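Local atomic coordinates of lipoxygenase (Cyanothece sp., PDB entry 5EK8), a protein that probably adds molecular oxygen to polyunsaturated fatty acids as a non-heme iron 9R-lipoxygenase. Residues 483-488 and 540-545; 582-587 and 612-617. All coordinates share one frame; numbering follows the deposited sequence.

Overall arrangement
Both contacts pin a loop against a helix of the lipoxygenase, on opposite sides of the chain's centre, with about 46 Å between their centres; they share no element and do not touch. Contact 1 is partly buried: the loop ahead of helix 549-574 runs along helix 482-495, greasy at one end and polar toward solvent at the other, where an arginine lies along the loop backbone. Contact 2 is fully buried, with the loop after helix 577-581 set against helix 608-623. There the polar work is done by an uncharged glutamine amide bonding to backbone carbonyls. Helix 337-377 borders both contacts, packing on Phe-488 in contact 1 and on Asn-587 in contact 2.

Contact 1 of 2, residues 483-488 and 540-545; sequences VEIRRF and PITNSN
A loop-on-helix contact in the mainly helical part of the lipoxygenase joins helix 482-495 to residues 540-545, in the loop that leads into helix 549-574. On the helix side Arg-486 contributes about half of the buried surface. With CG anti to the backbone N (chi1 -176°) and the chain extended out to NE, the guanidinium reaches the loop backbone at Asn-543. One face of that group lies against backbone: Asn-543 O sits over its centre, 3.1 Å from Arg-486 CZ, a placement above the plane that gives no hydrogen bond. At the edge, Arg-486 NH1 makes a weak bond to Asn-545 OD1, with guanidinium and amide planes 43° apart. Glu-490, a turn further along the helix, is the strongest partner of Arg-486: its OE1 forms salt bridges to Arg-486 NE and Arg-487 NH1. With an alanine here, Glu-490 would probably be left to Arg-487 alone of the two arginines, and Asn-545 OD1 and the Asn-543 carbonyl would lose the group beside them. Deeper in, Thr-542 turns its methyl to the helix, CG2 lying 3.6 Å from Arg-486 CA, while its OG1 accepts from Trp-482 NE1 and, weakly, from Ser-544 N. Ile-485 CG2 touches that same methyl and meets Ile-541 CG2 at 4.2 Å; both isoleucines pack on Leu-555 of helix 549-574. At the inner end, Ile-541 CD1 approaches the Phe-488 ring obliquely, 3.7 Å from CE2.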
ATOM      1  N   VAL A 483     -14.735 -22.421  -4.529  1.00 52.65           N
ATOM      2  CA  VAL A 483     -14.626 -22.541  -3.079  1.00 56.43           C
ATOM      3  C   VAL A 483     -13.529 -21.625  -2.542  1.00 55.68           C
ATOM      4  O   VAL A 483     -13.674 -21.011  -1.478  1.00 57.93           O
ATOM      5  CB  VAL A 483     -14.348 -24.000  -2.667  1.00 57.86           C
ATOM      6  CG1 VAL A 483     -13.931 -24.086  -1.204  1.00 55.03           C
ATOM      7  CG2 VAL A 483     -15.576 -24.859  -2.931  1.00 60.22           C
ATOM      8  N   GLU A 484     -12.443 -21.521  -3.301  1.00 52.44           N
ATOM      9  CA  GLU A 484     -11.352 -20.619  -2.953  1.00 49.77           C
ATOM     10  C   GLU A 484     -11.852 -19.178  -2.920  1.00 45.19           C
ATOM     11  O   GLU A 484     -11.512 -18.419  -2.016  1.00 41.88           O
ATOM     12  CB  GLU A 484     -10.185 -20.765  -3.940  1.00 48.42           C
ATOM     13  CG  GLU A 484      -9.463 -22.103  -3.841  1.00 51.04           C
ATOM     14  CD  GLU A 484      -8.097 -22.095  -4.513  1.00 56.87           C
ATOM     15  OE1 GLU A 484      -7.766 -21.097  -5.188  1.00 60.80           O
ATOM     16  OE2 GLU A 484      -7.351 -23.089  -4.363  1.00 54.41           O
ATOM     17  N   ILE A 485     -12.673 -18.809  -3.900  1.00 44.72           N
ATOM     18  CA  ILE A 485     -13.256 -17.469  -3.924  1.00 48.24           C
ATOM     19  C   ILE A 485     -14.128 -17.235  -2.698  1.00 50.30           C
ATOM     20  O   ILE A 485     -14.132 -16.140  -2.131  1.00 50.14           O
ATOM     21  CB  ILE A 485     -14.093 -17.225  -5.191  1.00 47.29           C
ATOM     22  CG1 ILE A 485     -13.230 -17.424  -6.441  1.00 50.13           C
ATOM     23  CG2 ILE A 485     -14.706 -15.833  -5.160  1.00 33.82           C
ATOM     24  CD1 ILE A 485     -11.968 -16.577  -6.467  1.00 47.15           C
ATOM     25  N   ARG A 486     -14.852 -18.267  -2.274  1.00 49.15           N
ATOM     26  CA  ARG A 486     -15.680 -18.131  -1.083  1.00 48.59           C
ATOM     27  C   ARG A 486     -14.834 -17.919   0.170  1.00 49.26           C
ATOM     28  O   ARG A 486     -15.135 -17.043   0.977  1.00 51.73           O
ATOM     29  CB  ARG A 486     -16.586 -19.347  -0.892  1.00 53.37           C
ATOM     30  CG  ARG A 486     -17.536 -19.191   0.290  1.00 53.87           C
ATOM     31  CD  ARG A 486     -18.530 -20.333   0.414  1.00 59.11           C
ATOM     32  NE  ARG A 486     -19.478 -20.076   1.497  1.00 62.54           N
ATOM     33  CZ  ARG A 486     -20.575 -20.789   1.725  1.00 64.65           C
ATOM     34  NH1 ARG A 486     -20.883 -21.817   0.947  1.00 63.29           N
ATOM     35  NH2 ARG A 486     -21.368 -20.468   2.737  1.00 69.03           N
ATOM     36  N   ARG A 487     -13.783 -18.719   0.337  1.00 45.62           N
ATOM     37  CA  ARG A 487     -12.905 -18.578   1.501  1.00 48.87           C
ATOM     38  C   ARG A 487     -12.230 -17.210   1.514  1.00 52.31           C
ATOM     39  O   ARG A 487     -12.056 -16.595   2.570  1.00 56.59           O
ATOM     40  CB  ARG A 487     -11.857 -19.689   1.521  1.00 50.83           C
ATOM     41  CG  ARG A 487     -12.457 -21.065   1.735  1.00 59.39           C
ATOM     42  CD  ARG A 487     -13.219 -21.128   3.052  1.00 64.67           C
ATOM     43  NE  ARG A 487     -14.017 -22.344   3.156  1.00 72.95           N
ATOM     44  CZ  ARG A 487     -15.299 -22.425   2.817  1.00 79.94           C
ATOM     45  NH1 ARG A 487     -15.929 -21.353   2.358  1.00 81.65           N
ATOM     46  NH2 ARG A 487     -15.951 -23.573   2.939  1.00 82.98           N
ATOM     47  N   PHE A 488     -11.862 -16.751   0.323  1.00 48.30           N
ATOM     48  CA  PHE A 488     -11.310 -15.419   0.089  1.00 46.56           C
ATOM     49  C   PHE A 488     -12.269 -14.338   0.600  1.00 48.98           C
ATOM     50  O   PHE A 488     -11.907 -13.488   1.431  1.00 54.36           O
ATOM     51  CB  PHE A 488     -11.029 -15.262  -1.413  1.00 43.54           C
ATOM     52  CG  PHE A 488     -10.544 -13.901  -1.828  1.00 40.40           C
ATOM     53  CD1 PHE A 488      -9.329 -13.408  -1.384  1.00 41.66           C
ATOM     54  CD2 PHE A 488     -11.286 -13.133  -2.709  1.00 40.84           C
ATOM     55  CE1 PHE A 488      -8.873 -12.158  -1.792  1.00 39.13           C
ATOM     56  CE2 PHE A 488     -10.838 -11.882  -3.119  1.00 40.50           C
ATOM     57  CZ  PHE A 488      -9.629 -11.396  -2.660  1.00 35.34           C
ATOM     58  N   PRO A 540     -19.387  -9.049   1.134  1.00 47.39           N
ATOM     59  CA  PRO A 540     -19.025 -10.377   0.623  1.00 46.37           C
ATOM     60  C   PRO A 540     -19.182 -10.518  -0.891  1.00 49.97           C
ATOM     61  O   PRO A 540     -20.179 -10.078  -1.462  1.00 51.26           O
ATOM     62  CB  PRO A 540     -20.001 -11.304   1.349  1.00 41.45           C
ATOM     63  CG  PRO A 540     -21.173 -10.442   1.652  1.00 39.35           C
ATOM     64  CD  PRO A 540     -20.611  -9.090   1.956  1.00 41.43           C
ATOM     65  N   ILE A 541     -18.186 -11.130  -1.524  1.00 51.20           N
ATOM     66  CA  ILE A 541     -18.207 -11.407  -2.956  1.00 47.25           C
ATOM     67  C   ILE A 541     -19.164 -12.556  -3.244  1.00 48.04           C
ATOM     68  O   ILE A 541     -19.925 -12.530  -4.214  1.00 47.88           O
ATOM     69  CB  ILE A 541     -16.792 -11.758  -3.479  1.00 45.48           C
ATOM     70  CG1 ILE A 541     -15.856 -10.552  -3.336  1.00 45.35           C
ATOM     71  CG2 ILE A 541     -16.845 -12.248  -4.921  1.00 43.23           C
ATOM     72  CD1 ILE A 541     -14.393 -10.888  -3.515  1.00 42.97           C
ATOM     73  N   THR A 542     -19.126 -13.567  -2.385  1.00 45.94           N
ATOM     74  CA  THR A 542     -19.974 -14.731  -2.561  1.00 51.12           C
ATOM     75  C   THR A 542     -20.221 -15.441  -1.231  1.00 55.18           C
ATOM     76  O   THR A 542     -19.469 -15.270  -0.271  1.00 56.27           O
ATOM     77  CB  THR A 542     -19.351 -15.713  -3.566  1.00 53.70           C
ATOM     78  OG1 THR A 542     -20.268 -16.787  -3.825  1.00 54.45           O
ATOM     79  CG2 THR A 542     -18.051 -16.266  -3.017  1.00 34.63           C
ATOM     80  N   ASN A 543     -21.292 -16.224  -1.178  1.00 58.52           N
ATOM     81  CA  ASN A 543     -21.593 -17.037  -0.006  1.00 60.27           C
ATOM     82  C   ASN A 543     -22.059 -18.422  -0.423  1.00 63.90           C
ATOM     83  O   ASN A 543     -22.735 -19.114   0.335  1.00 67.61           O
ATOM     84  CB  ASN A 543     -22.654 -16.366   0.872  1.00 56.45           C
ATOM     85  CG  ASN A 543     -22.052 -15.421   1.904  1.00 52.51           C
ATOM     86  OD1 ASN A 543     -22.393 -14.237   1.950  1.00 47.95           O
ATOM     87  ND2 ASN A 543     -21.151 -15.945   2.741  1.00 50.22           N
ATOM     88  N   SER A 544     -21.701 -18.811  -1.643  1.00 62.40           N
ATOM     89  CA  SER A 544     -22.050 -20.123  -2.173  1.00 62.48           C
ATOM     90  C   SER A 544     -20.816 -20.829  -2.735  1.00 67.83           C
ATOM     91  O   SER A 544     -19.787 -20.198  -2.994  1.00 67.86           O
ATOM     92  CB  SER A 544     -23.135 -19.998  -3.244  1.00 62.88           C
ATOM     93  OG  SER A 544     -23.000 -18.789  -3.969  1.00 63.92           O
ATOM     94  N   ASN A 545     -20.926 -22.141  -2.917  1.00 68.70           N
ATOM     95  CA  ASN A 545     -19.799 -22.951  -3.361  1.00 65.35           C
ATOM     96  C   ASN A 545     -19.733 -23.068  -4.879  1.00 62.91           C
ATOM     97  O   ASN A 545     -18.881 -23.773  -5.421  1.00 63.07           O
ATOM     98  CB  ASN A 545     -19.870 -24.340  -2.726  1.00 66.77           C
ATOM     99  CG  ASN A 545     -19.661 -24.306  -1.222  1.00 66.62           C
ATOM    100  OD1 ASN A 545     -18.903 -23.481  -0.704  1.00 62.58           O
ATOM    101  ND2 ASN A 545     -20.340 -25.200  -0.511  1.00 69.67           N
TER

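Contact 2 of 2, residues 582-587 and 612-617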
ATOM      1  N   GLY A 582       8.671  18.169  -2.512  1.00 47.58           N
ATOM      2  CA  GLY A 582      10.121  18.162  -2.598  1.00 45.19           C
ATOM      3  C   GLY A 582      10.756  19.497  -2.254  1.00 45.74           C
ATOM      4  O   GLY A 582      11.904  19.552  -1.816  1.00 47.65           O
ATOM      5  N   GLU A 583      10.004  20.578  -2.446  1.00 48.04           N
ATOM      6  CA  GLU A 583      10.498  21.923  -2.167  1.00 49.40           C
ATOM      7  C   GLU A 583       9.843  22.524  -0.922  1.00 51.24           C
ATOM      8  O   GLU A 583       8.642  22.798  -0.905  1.00 47.82           O
ATOM      9  CB  GLU A 583      10.265  22.835  -3.370  1.00 50.29           C
ATOM     10  CG  GLU A 583      10.654  24.280  -3.130  1.00 52.95           C
ATOM     11  CD  GLU A 583      10.351  25.174  -4.317  1.00 52.57           C
ATOM     12  OE1 GLU A 583       9.382  24.877  -5.054  1.00 44.43           O
ATOM     13  OE2 GLU A 583      11.090  26.167  -4.517  1.00 54.97           O
ATOM     14  N   LEU A 584      10.662  22.738   0.103  1.00 51.90           N
ATOM     15  CA  LEU A 584      10.214  23.176   1.422  1.00 49.13           C
ATOM     16  C   LEU A 584       9.463  24.502   1.412  1.00 52.40           C
ATOM     17  O   LEU A 584       8.468  24.668   2.124  1.00 54.47           O
ATOM     18  CB  LEU A 584      11.415  23.281   2.362  1.00 48.58           C
ATOM     19  CG  LEU A 584      12.217  21.988   2.519  1.00 47.79           C
ATOM     20  CD1 LEU A 584      13.663  22.279   2.899  1.00 48.41           C
ATOM     21  CD2 LEU A 584      11.558  21.093   3.557  1.00 43.97           C
ATOM     22  N   ALA A 585       9.934  25.449   0.609  1.00 49.92           N
ATOM     23  CA  ALA A 585       9.301  26.762   0.561  1.00 49.09           C
ATOM     24  C   ALA A 585       7.870  26.678   0.027  1.00 48.67           C
ATOM     25  O   ALA A 585       7.021  27.523   0.325  1.00 44.94           O
ATOM     26  CB  ALA A 585      10.127  27.712  -0.286  1.00 40.00           C
ATOM     27  N   TYR A 586       7.614  25.643  -0.764  1.00 46.65           N
ATOM     28  CA  TYR A 586       6.357  25.509  -1.486  1.00 43.02           C
ATOM     29  C   TYR A 586       5.353  24.640  -0.735  1.00 40.66           C
ATOM     30  O   TYR A 586       4.139  24.846  -0.830  1.00 36.68           O
ATOM     31  CB  TYR A 586       6.629  24.929  -2.874  1.00 30.82           C
ATOM     32  CG  TYR A 586       5.396  24.584  -3.670  1.00 39.74           C
ATOM     33  CD1 TYR A 586       4.616  25.575  -4.249  1.00 43.72           C
ATOM     34  CD2 TYR A 586       5.017  23.261  -3.854  1.00 37.84           C
ATOM     35  CE1 TYR A 586       3.484  25.257  -4.983  1.00 44.64           C
ATOM     36  CE2 TYR A 586       3.893  22.933  -4.590  1.00 40.57           C
ATOM     37  CZ  TYR A 586       3.131  23.932  -5.155  1.00 43.35           C
ATOM     38  OH  TYR A 586       2.006  23.604  -5.879  1.00 46.78           O
ATOM     39  N   ASN A 587       5.866  23.678   0.022  1.00 40.53           N
ATOM     40  CA  ASN A 587       4.999  22.737   0.706  1.00 42.12           C
ATOM     41  C   ASN A 587       5.668  21.986   1.848  1.00 45.46           C
ATOM     42  O   ASN A 587       6.882  21.799   1.861  1.00 47.15           O
ATOM     43  CB  ASN A 587       4.440  21.732  -0.298  1.00 40.16           C
ATOM     44  CG  ASN A 587       2.983  21.411  -0.040  1.00 44.09           C
ATOM     45  OD1 ASN A 587       2.460  21.709   1.032  1.00 47.22           O
ATOM     46  ND2 ASN A 587       2.319  20.803  -1.021  1.00 41.32           N
ATOM     47  N   THR A 612      14.876  18.498   6.489  1.00 39.89           N
ATOM     48  CA  THR A 612      15.752  17.551   5.831  1.00 43.21           C
ATOM     49  C   THR A 612      15.103  16.175   5.789  1.00 44.37           C
ATOM     50  O   THR A 612      15.190  15.491   4.774  1.00 45.37           O
ATOM     51  CB  THR A 612      17.141  17.466   6.507  1.00 43.86           C
ATOM     52  OG1 THR A 612      17.950  16.507   5.813  1.00 45.37           O
ATOM     53  CG2 THR A 612      17.036  17.078   7.971  1.00 34.72           C
ATOM     54  N   ASN A 613      14.424  15.779   6.865  1.00 46.49           N
ATOM     55  CA  ASN A 613      13.756  14.483   6.851  1.00 44.49           C
ATOM     56  C   ASN A 613      12.607  14.442   5.844  1.00 40.41           C
ATOM     57  O   ASN A 613      12.391  13.421   5.188  1.00 39.32           O
ATOM     58  CB  ASN A 613      13.259  14.122   8.248  1.00 51.14           C
ATOM     59  CG  ASN A 613      14.365  13.576   9.125  1.00 57.08           C
ATOM     60  OD1 ASN A 613      14.640  12.374   9.123  1.00 57.13           O
ATOM     61  ND2 ASN A 613      15.024  14.460   9.865  1.00 61.08           N
ATOM     62  N   GLN A 614      11.885  15.553   5.720  1.00 38.46           N
ATOM     63  CA  GLN A 614      10.831  15.684   4.714  1.00 40.43           C
ATOM     64  C   GLN A 614      11.368  15.393   3.320  1.00 45.60           C
ATOM     65  O   GLN A 614      10.929  14.442   2.645  1.00 47.78           O
ATOM     66  CB  GLN A 614      10.220  17.089   4.745  1.00 36.36           C
ATOM     67  CG  GLN A 614       9.232  17.368   3.611  1.00 34.14           C
ATOM     68  CD  GLN A 614       8.735  18.809   3.605  1.00 37.10           C
ATOM     69  OE1 GLN A 614       8.830  19.514   4.610  1.00 43.93           O
ATOM     70  NE2 GLN A 614       8.206  19.254   2.467  1.00 31.69           N
ATOM     71  N   VAL A 615      12.336  16.207   2.900  1.00 48.93           N
ATOM     72  CA  VAL A 615      12.901  16.063   1.561  1.00 48.85           C
ATOM     73  C   VAL A 615      13.523  14.678   1.358  1.00 47.68           C
ATOM     74  O   VAL A 615      13.339  14.042   0.313  1.00 50.76           O
ATOM     75  CB  VAL A 615      13.952  17.146   1.280  1.00 49.92           C
ATOM     76  CG1 VAL A 615      14.428  17.060  -0.167  1.00 46.08           C
ATOM     77  CG2 VAL A 615      13.371  18.523   1.580  1.00 49.96           C
ATOM     78  N   TYR A 616      14.239  14.208   2.374  1.00 42.59           N
ATOM     79  CA  TYR A 616      14.868  12.893   2.332  1.00 46.80           C
ATOM     80  C   TYR A 616      13.860  11.787   2.048  1.00 50.13           C
ATOM     81  O   TYR A 616      14.016  11.026   1.092  1.00 54.75           O
ATOM     82  CB  TYR A 616      15.592  12.604   3.647  1.00 50.16           C
ATOM     83  CG  TYR A 616      16.120  11.194   3.764  1.00 53.66           C
ATOM     84  CD1 TYR A 616      17.240  10.791   3.053  1.00 54.86           C
ATOM     85  CD2 TYR A 616      15.503  10.266   4.597  1.00 55.29           C
ATOM     86  CE1 TYR A 616      17.723   9.506   3.158  1.00 57.46           C
ATOM     87  CE2 TYR A 616      15.984   8.977   4.713  1.00 53.84           C
ATOM     88  CZ  TYR A 616      17.094   8.602   3.988  1.00 56.99           C
ATOM     89  OH  TYR A 616      17.585   7.322   4.088  1.00 58.42           O
ATOM     90  N   ILE A 617      12.822  11.711   2.876  1.00 50.51           N
ATOM     91  CA  ILE A 617      11.823  10.663   2.748  1.00 49.59           C
ATOM     92  C   ILE A 617      11.101  10.741   1.412  1.00 49.34           C
ATOM     93  O   ILE A 617      10.902   9.715   0.764  1.00 51.62           O
ATOM     94  CB  ILE A 617      10.786  10.719   3.892  1.00 50.46           C
ATOM     95  CG1 ILE A 617      11.429  10.291   5.209  1.00 51.33           C
ATOM     96  CG2 ILE A 617       9.606   9.802   3.599  1.00 44.57           C
ATOM     97  CD1 ILE A 617      11.946   8.870   5.186  1.00 51.33           C
TER
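Gln-614 donates the one hydrogen bond between the two segments, from NE2 to Asn-587 O at 2.9 Å. The N-H points fairly straight at the oxygen (163°), which lies almost in the plane of the glutamine amide; seen from the acceptor, the donor sits above the carbonyl plane, 36° out of it. CG anti to the backbone N (chi1 173°) and an extended chain beyond it carry the amide from the helix to the loop. NE2 has a second acceptor in Gly-581 O, just ahead of the loop segment, so two carbonyls hold this buried amide and fix its rotation. The arrangement joins helix 608-623 to the irregular chain that follows helix 577-581, in the helical body of the lipoxygenase. In that chain, residues 584-586 turn in helical fashion, and Glu-583 O accepts from the backbone N of both Tyr-586 and Asn-587. Apolar contact centres on Leu-584, whose CD2 lies 3.7 Å from Val-615 CG2, the two side chains crossing at about a right angle. Leu-584 CD2 also lies beside the glutamine amide, 3.6 Å from Gln-614 CD, as leucine and glutamine pass in opposite directions. Leu-221 of helix 221-227 also touches Leu-584. Backbone completes the surface: Gly-582 O meets Val-615 CG2 at 3.8 Å and accepts a hydrogen bond from Gln-225 NE2.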